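Local atomic coordinates of TetR-family transcriptional regulator (Streptomyces coelicolor A3, PDB entry 2QIB), a protein that probably binds cis-regulatory DNA as a dimeric, all-helical transcriptional regulator of the TetR family, with an N-terminal helix-turn-helix domain. Residues A[104-109]-A[163-168]; A[82-87]-A[208-213]; A[74-79]-A[130-135]. All coordinates share one frame; numbering follows the deposited sequence.

Contact 1: residues A[104-109]-A[163-168]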
loop_
_atom_site.group_PDB
_atom_site.type_symbol
_atom_site.label_atom_id
_atom_site.label_comp_id
_atom_site.label_asym_id
_atom_site.label_seq_id
_atom_site.Cartn_x
_atom_site.Cartn_y
_atom_site.Cartn_z
ATOM N N PRO A 104 -10.718 -11.215 8.895
ATOM C CA PRO A 104 -11.888 -10.520 8.390
ATOM C C PRO A 104 -11.986 -9.072 8.856
ATOM O O PRO A 104 -12.339 -8.205 8.059
ATOM C CB PRO A 104 -13.051 -11.394 8.885
ATOM C CG PRO A 104 -12.448 -12.766 8.913
ATOM C CD PRO A 104 -11.083 -12.482 9.547
ATOM N N GLY A 105 -11.635 -8.793 10.107
ATOM C CA GLY A 105 -11.646 -7.406 10.598
ATOM C C GLY A 105 -10.553 -6.530 9.988
ATOM O O GLY A 105 -10.789 -5.343 9.658
ATOM N N PHE A 106 -9.365 -7.118 9.839
ATOM C CA PHE A 106 -8.231 -6.468 9.153
ATOM C C PHE A 106 -8.606 -6.083 7.714
ATOM O O PHE A 106 -8.403 -4.911 7.296
ATOM C CB PHE A 106 -7.042 -7.441 9.176
ATOM C CG PHE A 106 -5.765 -6.882 8.624
ATOM C CD1 PHE A 106 -4.911 -6.143 9.453
ATOM C CD2 PHE A 106 -5.363 -7.159 7.310
ATOM C CE1 PHE A 106 -3.679 -5.638 8.952
ATOM C CE2 PHE A 106 -4.116 -6.654 6.810
ATOM C CZ PHE A 106 -3.324 -5.874 7.623
ATOM N N SER A 107 -9.186 -7.029 6.975
ATOM C CA SER A 107 -9.569 -6.755 5.582
ATOM C C SER A 107 -10.585 -5.635 5.556
ATOM O O SER A 107 -10.463 -4.700 4.771
ATOM C CB SER A 107 -10.155 -7.975 4.877
ATOM O OG SER A 107 -9.160 -8.965 4.778
ATOM N N ALA A 108 -11.586 -5.717 6.432
ATOM C CA ALA A 108 -12.641 -4.691 6.433
ATOM C C ALA A 108 -12.085 -3.314 6.766
ATOM O O ALA A 108 -12.433 -2.310 6.113
ATOM C CB ALA A 108 -13.798 -5.097 7.389
ATOM N N LEU A 109 -11.215 -3.237 7.768
ATOM C CA LEU A 109 -10.627 -1.969 8.192
ATOM C C LEU A 109 -9.763 -1.376 7.092
ATOM O O LEU A 109 -9.845 -0.178 6.800
ATOM C CB LEU A 109 -9.779 -2.150 9.443
ATOM C CG LEU A 109 -9.010 -0.939 9.975
ATOM C CD1 LEU A 109 -9.963 0.144 10.456
ATOM C CD2 LEU A 109 -8.075 -1.349 11.060
ATOM N N THR A 163 0.323 -6.939 0.448
ATOM C CA THR A 163 0.602 -8.361 0.303
ATOM C C THR A 163 -0.270 -9.163 1.272
ATOM O O THR A 163 -0.865 -10.175 0.874
ATOM C CB THR A 163 2.098 -8.656 0.490
ATOM O OG1 THR A 163 2.834 -8.047 -0.591
ATOM C CG2 THR A 163 2.390 -10.148 0.477
ATOM N N ALA A 164 -0.338 -8.733 2.531
ATOM C CA ALA A 164 -1.150 -9.461 3.516
ATOM C C ALA A 164 -2.642 -9.407 3.137
ATOM O O ALA A 164 -3.346 -10.410 3.231
ATOM C CB ALA A 164 -0.938 -8.865 4.929
ATOM N N LEU A 165 -3.118 -8.255 2.668
ATOM C CA LEU A 165 -4.532 -8.114 2.292
ATOM C C LEU A 165 -4.858 -8.992 1.073
ATOM O O LEU A 165 -5.910 -9.676 1.012
ATOM C CB LEU A 165 -4.849 -6.647 1.961
ATOM C CG LEU A 165 -4.860 -5.717 3.163
ATOM C CD1 LEU A 165 -4.857 -4.263 2.680
ATOM C CD2 LEU A 165 -6.112 -6.050 4.086
ATOM N N LEU A 166 -3.933 -9.029 0.111
ATOM C CA LEU A 166 -4.156 -9.841 -1.067
ATOM C C LEU A 166 -4.098 -11.320 -0.692
ATOM O O LEU A 166 -4.825 -12.142 -1.283
ATOM C CB LEU A 166 -3.125 -9.494 -2.167
ATOM C CG LEU A 166 -3.353 -8.091 -2.767
ATOM C CD1 LEU A 166 -2.090 -7.568 -3.491
ATOM C CD2 LEU A 166 -4.601 -8.101 -3.728
ATOM N N TRP A 167 -3.237 -11.659 0.283
ATOM C CA TRP A 167 -3.113 -13.045 0.764
ATOM C C TRP A 167 -4.463 -13.514 1.328
ATOM O O TRP A 167 -4.975 -14.582 0.936
ATOM C CB TRP A 167 -1.998 -13.193 1.787
ATOM C CG TRP A 167 -2.024 -14.531 2.466
ATOM C CD1 TRP A 167 -1.789 -15.763 1.905
ATOM C CD2 TRP A 167 -2.356 -14.764 3.838
ATOM N NE1 TRP A 167 -1.898 -16.758 2.886
ATOM C CE2 TRP A 167 -2.262 -16.160 4.068
ATOM C CE3 TRP A 167 -2.668 -13.912 4.914
ATOM C CZ2 TRP A 167 -2.502 -16.725 5.342
ATOM C CZ3 TRP A 167 -2.921 -14.468 6.177
ATOM C CH2 TRP A 167 -2.819 -15.856 6.379
ATOM N N LEU A 168 -5.073 -12.666 2.140
ATOM C CA LEU A 168 -6.363 -13.003 2.796
ATOM C C LEU A 168 -7.501 -13.294 1.821
ATOM O O LEU A 168 -8.451 -14.040 2.152
ATOM C CB LEU A 168 -6.767 -11.900 3.744
ATOM C CG LEU A 168 -6.014 -11.784 5.062
ATOM C CD1 LEU A 168 -6.461 -10.510 5.749
ATOM C CD2 LEU A 168 -6.299 -13.002 5.963
HETATM O O HOH W 1 -8.393 -8.888 2.111
#

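Contact 2: residues A[82-87]-A[208-213]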
loop_
_atom_site.group_PDB
_atom_site.type_symbol
_atom_site.label_atom_id
_atom_site.label_comp_id
_atom_site.label_asym_id
_atom_site.label_seq_id
_atom_site.Cartn_x
_atom_site.Cartn_y
_atom_site.Cartn_z
ATOM N N GLY A 82 22.444 -11.258 14.649
ATOM C CA GLY A 82 22.510 -12.131 13.470
ATOM C C GLY A 82 22.115 -11.419 12.178
ATOM O O GLY A 82 21.816 -10.223 12.197
ATOM N N PRO A 83 22.077 -12.157 11.053
ATOM C CA PRO A 83 21.796 -11.548 9.735
ATOM C C PRO A 83 20.435 -10.835 9.775
ATOM O O PRO A 83 19.494 -11.340 10.394
ATOM C CB PRO A 83 21.659 -12.749 8.798
ATOM C CG PRO A 83 22.268 -13.873 9.483
ATOM C CD PRO A 83 22.240 -13.618 10.975
ATOM N N LEU A 84 20.342 -9.685 9.114
ATOM C CA LEU A 84 19.127 -8.860 9.175
ATOM C C LEU A 84 17.937 -9.537 8.513
ATOM O O LEU A 84 16.815 -9.411 8.991
ATOM C CB LEU A 84 19.374 -7.478 8.577
ATOM C CG LEU A 84 19.967 -6.468 9.560
ATOM C CD1 LEU A 84 21.421 -6.802 9.873
ATOM C CD2 LEU A 84 19.815 -5.022 9.068
ATOM N N GLY A 85 18.185 -10.248 7.415
ATOM C CA GLY A 85 17.094 -10.903 6.677
ATOM C C GLY A 85 16.328 -11.859 7.578
ATOM O O GLY A 85 15.092 -11.861 7.593
ATOM N N ALA A 86 17.066 -12.662 8.353
ATOM C CA ALA A 86 16.435 -13.608 9.275
ATOM C C ALA A 86 15.600 -12.924 10.364
ATOM O O ALA A 86 14.572 -13.467 10.776
ATOM C CB ALA A 86 17.518 -14.529 9.922
ATOM N N ARG A 87 16.055 -11.772 10.848
ATOM C CA ARG A 87 15.288 -10.995 11.829
ATOM C C ARG A 87 13.965 -10.590 11.198
ATOM O O ARG A 87 12.886 -10.735 11.801
ATOM C CB ARG A 87 16.025 -9.710 12.175
ATOM C CG ARG A 87 17.490 -9.908 12.653
ATOM C CD ARG A 87 18.072 -8.570 13.075
ATOM N NE ARG A 87 19.532 -8.639 13.144
ATOM C CZ ARG A 87 20.300 -7.582 13.389
ATOM N NH1 ARG A 87 19.754 -6.390 13.608
ATOM N NH2 ARG A 87 21.620 -7.729 13.444
ATOM N N LEU A 208 23.780 -6.316 3.077
ATOM C CA LEU A 208 24.086 -7.602 2.439
ATOM C C LEU A 208 25.401 -8.289 2.882
ATOM O O LEU A 208 25.516 -9.499 2.800
ATOM C CB LEU A 208 24.004 -7.469 0.924
ATOM C CG LEU A 208 22.610 -7.032 0.476
ATOM C CD1 LEU A 208 22.624 -6.617 -0.991
ATOM C CD2 LEU A 208 21.556 -8.136 0.733
ATOM N N ALA A 209 26.370 -7.525 3.389
ATOM C CA ALA A 209 27.608 -8.113 3.927
ATOM C C ALA A 209 27.332 -8.877 5.233
ATOM O O ALA A 209 28.130 -9.721 5.659
ATOM C CB ALA A 209 28.667 -7.027 4.158
ATOM N N ASP A 210 26.209 -8.563 5.877
ATOM C CA ASP A 210 25.824 -9.201 7.131
ATOM C C ASP A 210 25.052 -10.506 6.914
ATOM O O ASP A 210 24.739 -11.209 7.885
ATOM C CB ASP A 210 24.984 -8.241 8.002
ATOM C CG ASP A 210 25.837 -7.193 8.739
ATOM O OD1 ASP A 210 27.070 -7.355 8.831
ATOM O OD2 ASP A 210 25.253 -6.200 9.249
ATOM N N GLU A 211 24.716 -10.809 5.659
ATOM C CA GLU A 211 24.078 -12.076 5.321
ATOM C C GLU A 211 25.154 -13.153 5.144
ATOM O O GLU A 211 26.215 -12.856 4.607
ATOM C CB GLU A 211 23.296 -11.943 4.007
ATOM C CG GLU A 211 22.064 -11.011 4.037
ATOM C CD GLU A 211 20.975 -11.482 5.001
ATOM O OE1 GLU A 211 20.541 -12.658 4.900
ATOM O OE2 GLU A 211 20.543 -10.656 5.834
ATOM N N PRO A 212 24.890 -14.404 5.564
ATOM C CA PRO A 212 25.906 -15.443 5.318
ATOM C C PRO A 212 25.972 -15.770 3.818
ATOM O O PRO A 212 24.959 -15.645 3.115
ATOM C CB PRO A 212 25.377 -16.646 6.091
ATOM C CG PRO A 212 23.889 -16.435 6.123
ATOM C CD PRO A 212 23.700 -14.946 6.243
ATOM N N GLU A 213 27.144 -16.162 3.333
ATOM C CA GLU A 213 27.275 -16.456 1.903
ATOM C C GLU A 213 26.351 -17.590 1.449
ATOM O O GLU A 213 25.908 -17.586 0.302
ATOM C CB GLU A 213 28.730 -16.710 1.478
ATOM C CG GLU A 213 29.323 -18.025 1.936
ATOM C CD GLU A 213 30.678 -18.314 1.282
ATOM O OE1 GLU A 213 31.100 -17.552 0.378
ATOM O OE2 GLU A 213 31.326 -19.311 1.673
HETATM O O HOH W 2 21.908 -8.699 6.862
HETATM O O HOH W 3 19.207 -13.846 6.782
#

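Contact 3: residues A[74-79]-A[130-135]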
loop_
_atom_site.group_PDB
_atom_site.type_symbol
_atom_site.label_atom_id
_atom_site.label_comp_id
_atom_site.label_asym_id
_atom_site.label_seq_id
_atom_site.Cartn_x
_atom_site.Cartn_y
_atom_site.Cartn_z
ATOM N N ASP A 74 3.891 -4.428 19.106
ATOM C CA ASP A 74 4.798 -5.162 19.979
ATOM C C ASP A 74 5.421 -6.336 19.248
ATOM O O ASP A 74 6.584 -6.683 19.500
ATOM C CB ASP A 74 4.083 -5.695 21.227
ATOM C CG ASP A 74 3.848 -4.609 22.258
ATOM O OD1 ASP A 74 4.395 -3.481 22.093
ATOM O OD2 ASP A 74 3.120 -4.889 23.240
ATOM N N ARG A 75 4.669 -6.908 18.308
ATOM C CA ARG A 75 5.176 -8.026 17.512
ATOM C C ARG A 75 6.330 -7.613 16.618
ATOM O O ARG A 75 7.092 -8.463 16.186
ATOM C CB ARG A 75 4.066 -8.690 16.684
ATOM C CG ARG A 75 3.047 -9.473 17.553
ATOM C CD ARG A 75 2.011 -10.148 16.658
ATOM N NE ARG A 75 0.840 -10.546 17.429
ATOM C CZ ARG A 75 0.099 -11.628 17.197
ATOM N NH1 ARG A 75 0.426 -12.503 16.240
ATOM N NH2 ARG A 75 -0.980 -11.838 17.950
ATOM N N PHE A 76 6.458 -6.314 16.337
ATOM C CA PHE A 76 7.578 -5.814 15.500
ATOM C C PHE A 76 8.942 -5.813 16.207
ATOM O O PHE A 76 9.983 -5.648 15.555
ATOM C CB PHE A 76 7.299 -4.389 15.006
ATOM C CG PHE A 76 6.091 -4.268 14.105
ATOM C CD1 PHE A 76 5.632 -5.331 13.339
ATOM C CD2 PHE A 76 5.431 -3.053 14.027
ATOM C CE1 PHE A 76 4.535 -5.171 12.479
ATOM C CE2 PHE A 76 4.329 -2.890 13.186
ATOM C CZ PHE A 76 3.886 -3.956 12.422
ATOM N N VAL A 77 8.937 -5.970 17.533
ATOM C CA VAL A 77 10.161 -5.839 18.308
ATOM C C VAL A 77 10.929 -7.142 18.180
ATOM O O VAL A 77 10.379 -8.207 18.453
ATOM C CB VAL A 77 9.874 -5.504 19.794
ATOM C CG1 VAL A 77 11.200 -5.436 20.567
ATOM C CG2 VAL A 77 9.120 -4.164 19.890
ATOM N N GLU A 78 12.195 -7.046 17.769
ATOM C CA GLU A 78 13.025 -8.228 17.436
ATOM C C GLU A 78 14.473 -7.885 17.775
ATOM O O GLU A 78 14.927 -6.794 17.454
ATOM C CB GLU A 78 12.896 -8.531 15.927
ATOM C CG GLU A 78 13.715 -9.741 15.429
ATOM C CD GLU A 78 13.279 -11.084 16.040
ATOM O OE1 GLU A 78 12.108 -11.232 16.438
ATOM O OE2 GLU A 78 14.111 -12.027 16.091
ATOM N N PRO A 79 15.196 -8.788 18.482
ATOM C CA PRO A 79 16.584 -8.502 18.873
ATOM C C PRO A 79 17.472 -8.181 17.678
ATOM O O PRO A 79 17.317 -8.776 16.595
ATOM C CB PRO A 79 17.059 -9.819 19.514
ATOM C CG PRO A 79 15.828 -10.469 19.965
ATOM C CD PRO A 79 14.764 -10.112 18.948
ATOM N N GLN A 130 3.965 3.654 11.625
ATOM C CA GLN A 130 5.128 4.328 12.182
ATOM C C GLN A 130 5.972 3.421 13.117
ATOM O O GLN A 130 7.189 3.476 13.083
ATOM C CB GLN A 130 4.674 5.621 12.893
ATOM C CG GLN A 130 5.808 6.345 13.583
ATOM C CD GLN A 130 6.756 7.030 12.610
ATOM O OE1 GLN A 130 6.476 7.143 11.413
ATOM N NE2 GLN A 130 7.870 7.533 13.133
ATOM N N ALA A 131 5.337 2.576 13.929
ATOM C CA ALA A 131 6.055 1.609 14.775
ATOM C C ALA A 131 6.921 0.672 13.926
ATOM O O ALA A 131 8.101 0.421 14.265
ATOM C CB ALA A 131 5.073 0.793 15.605
ATOM N N ALA A 132 6.367 0.208 12.797
ATOM C CA ALA A 132 7.157 -0.617 11.860
ATOM C C ALA A 132 8.373 0.165 11.361
ATOM O O ALA A 132 9.514 -0.353 11.379
ATOM C CB ALA A 132 6.289 -1.080 10.656
ATOM N N TYR A 133 8.147 1.403 10.930
ATOM C CA TYR A 133 9.199 2.282 10.429
ATOM C C TYR A 133 10.352 2.445 11.455
ATOM O O TYR A 133 11.539 2.262 11.129
ATOM C CB TYR A 133 8.554 3.643 10.072
ATOM C CG TYR A 133 9.512 4.669 9.524
ATOM C CD1 TYR A 133 10.027 4.555 8.230
ATOM C CD2 TYR A 133 9.887 5.771 10.296
ATOM C CE1 TYR A 133 10.906 5.516 7.709
ATOM C CE2 TYR A 133 10.785 6.742 9.787
ATOM C CZ TYR A 133 11.257 6.607 8.490
ATOM O OH TYR A 133 12.159 7.546 7.981
ATOM N N VAL A 134 9.990 2.778 12.691
ATOM C CA VAL A 134 10.971 2.957 13.765
ATOM C C VAL A 134 11.815 1.681 13.984
ATOM O O VAL A 134 13.039 1.747 14.184
ATOM C CB VAL A 134 10.259 3.414 15.056
ATOM C CG1 VAL A 134 11.223 3.293 16.303
ATOM C CG2 VAL A 134 9.779 4.870 14.875
ATOM N N GLN A 135 11.163 0.529 13.980
ATOM C CA GLN A 135 11.908 -0.730 14.165
ATOM C C GLN A 135 12.856 -1.030 13.017
ATOM O O GLN A 135 13.994 -1.450 13.228
ATOM C CB GLN A 135 10.960 -1.906 14.405
ATOM C CG GLN A 135 10.238 -1.851 15.777
ATOM C CD GLN A 135 11.229 -1.641 16.958
ATOM O OE1 GLN A 135 12.195 -2.369 17.114
ATOM N NE2 GLN A 135 10.978 -0.614 17.768
HETATM O O HOH W 4 12.516 -4.741 16.055
#

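Contact 1: residues A[104-109]-A[163-168]
Phe-106 reaches from helix 103-116 onto helix 147-168, where the CD2-CE2 side of its ring meets Leu-165 obliquely. Atom CE2 of Phe-106 comes within 3.4 Å of CD2 of Leu-165, and the two side chains cross at about a right angle. Of the same two ring atoms, CD2 also meets CD1 of Leu-168 at 3.9 Å, while the methyl of Ala-164 lies 4.3 Å from CE2 of Phe-106. The ring gets there because CG stands anti to the backbone N (chi1 -175°), which carries it out from its own helix. An alanine at Phe-106 would remove the ring that spans the two helices, and Leu-165 and Leu-168 would probably lose their main apolar partner here. Both helices belong to the C-terminal domain, which in TetR-family regulators usually binds ligand and forms the dimer; their short segments run at 120° to each other, 10.1 Å apart at closest approach. Next to the ring, Ser-107 packs its OG on CD1 of Leu-168 at 3.3 Å. The polar link is a water 2.8 Å from that OG, which donates to the carbonyl oxygen of Leu-165. A serine suits the place, being small enough to sit beside the leucine while its hydroxyl serves Gly-103 O and the water. Further out, Val-99 of helix 84-101 packs on both Ala-164 and Leu-168.

Contact 2: residues A[82-87]-A[208-213]
A carboxylate set at the start of a helix defines this surface contact: Glu-211, just past helix 198-209, meets the N-terminal turn of helix 84-101, in the all-helical C-terminal part of a TetR-type regulator. Pro-83 holds the N-cap position, and its ring, which has no N-H to satisfy, suits the beginning of a helix. Gly-85 N donates to Glu-211 OE2 at 2.9 Å with an N-H...O angle of 157°, and OE2 accepts on its syn lone pair. Glycine fits because a CB there would point toward Glu-211 and sit tightly against OE2, about 3.1 Å away. Glu-211 folds back to reach the turn, its chain bent at chi2 (-63°). Two waters extend the grip: one takes the N-H of Leu-84 and donates to OE2, and the other takes a weak bond from Ala-86 N and donates to OE1. The N-H groups at the helix start would probably help stabilise the negative charge. Alongside, CG of Pro-83 packs on CD of Pro-212 at 3.7 Å, the two rings crossing at about a right angle, and Pro-83 CA makes a CH...O contact with Asp-210 O. Within segment 82-87, Arg-87 folds back onto Gly-82, and its NH1 is hydrogen-bonded to His-139 ND1. Side-on, Arg-87 NE and NH2 both grip Gly-82 O, and the NH2 bond, 2.8 Å long, lies in the carbonyl plane.

Contact 3: residues A[74-79]-A[130-135]
Phe-76 and Gln-135 bury the most surface here, with Ala-132 of helix 119-140 next. The phenylalanine ring lies against the helix backbone: its CD2 is 3.6 Å from the N of Ala-132, and CE2 is 3.7 Å from the Ala-132 CB. A second methyl, Ala-131 CB, comes to 4.2 Å from Phe-76 CD2. Alanine's short methyl suits both positions, where the ring comes close to the main chain. The torsion chi1 of Phe-76, -63°, places CG anti to its carbonyl carbon and sends the ring toward helix 119-140. In TetR-type regulators the helix corresponding to 57-75 leads from the DNA-binding domain into the C-terminal domain, and Phe-76 lies near its C-terminal end, so this packing joins the connecting helix to a helix of the C-terminal domain. The ring is buried, and Val-91 of helix 84-101 and Val-128 of helix 119-140 also pack on it. Gln-135 works one turn further along, its CG 4.0 Å from CB of Phe-76. The glutamine chain is bent at chi2 (-51°), and that CG also rests against O of Phe-76 while the amide comes beside Val-77, whose CG2 is 4.4 Å from the Gln-135 CD. A water lies 2.6 Å from OE1 of Gln-135 and 2.7 Å from the carbonyl oxygen of Phe-76, and Glu-78 N donates weakly to it. A glutamine therefore serves both sides of its place, with methylenes for the base of Phe-76 and an oxygen for the water. Beyond the contact, Glu-78 turns to salt bridges with Arg-90 and Arg-94 of helix 84-101.

How the contacts relate
All three are surface contacts, though contacts 1 and 3 each include one buried residue; contact 2 has none and lies farthest from the chain's centre. Contact 3 joins the C-terminal end of helix 57-75 and the residues after it to helix 119-140, contact 1 joins helices 103-116 and 147-168, and contact 2 brings the region after helix 198-209 to the start of helix 84-101. In contacts 1 and 3 a phenylalanine packs on alanine and a longer side chain, with a bridging water; contact 2 relies on a carboxylate meeting helix N-H groups directly and through two waters. Contacts 2 and 3 touch, Arg-87 CD lying 3.6 Å from Pro-79 O; contacts 1 and 2 do not.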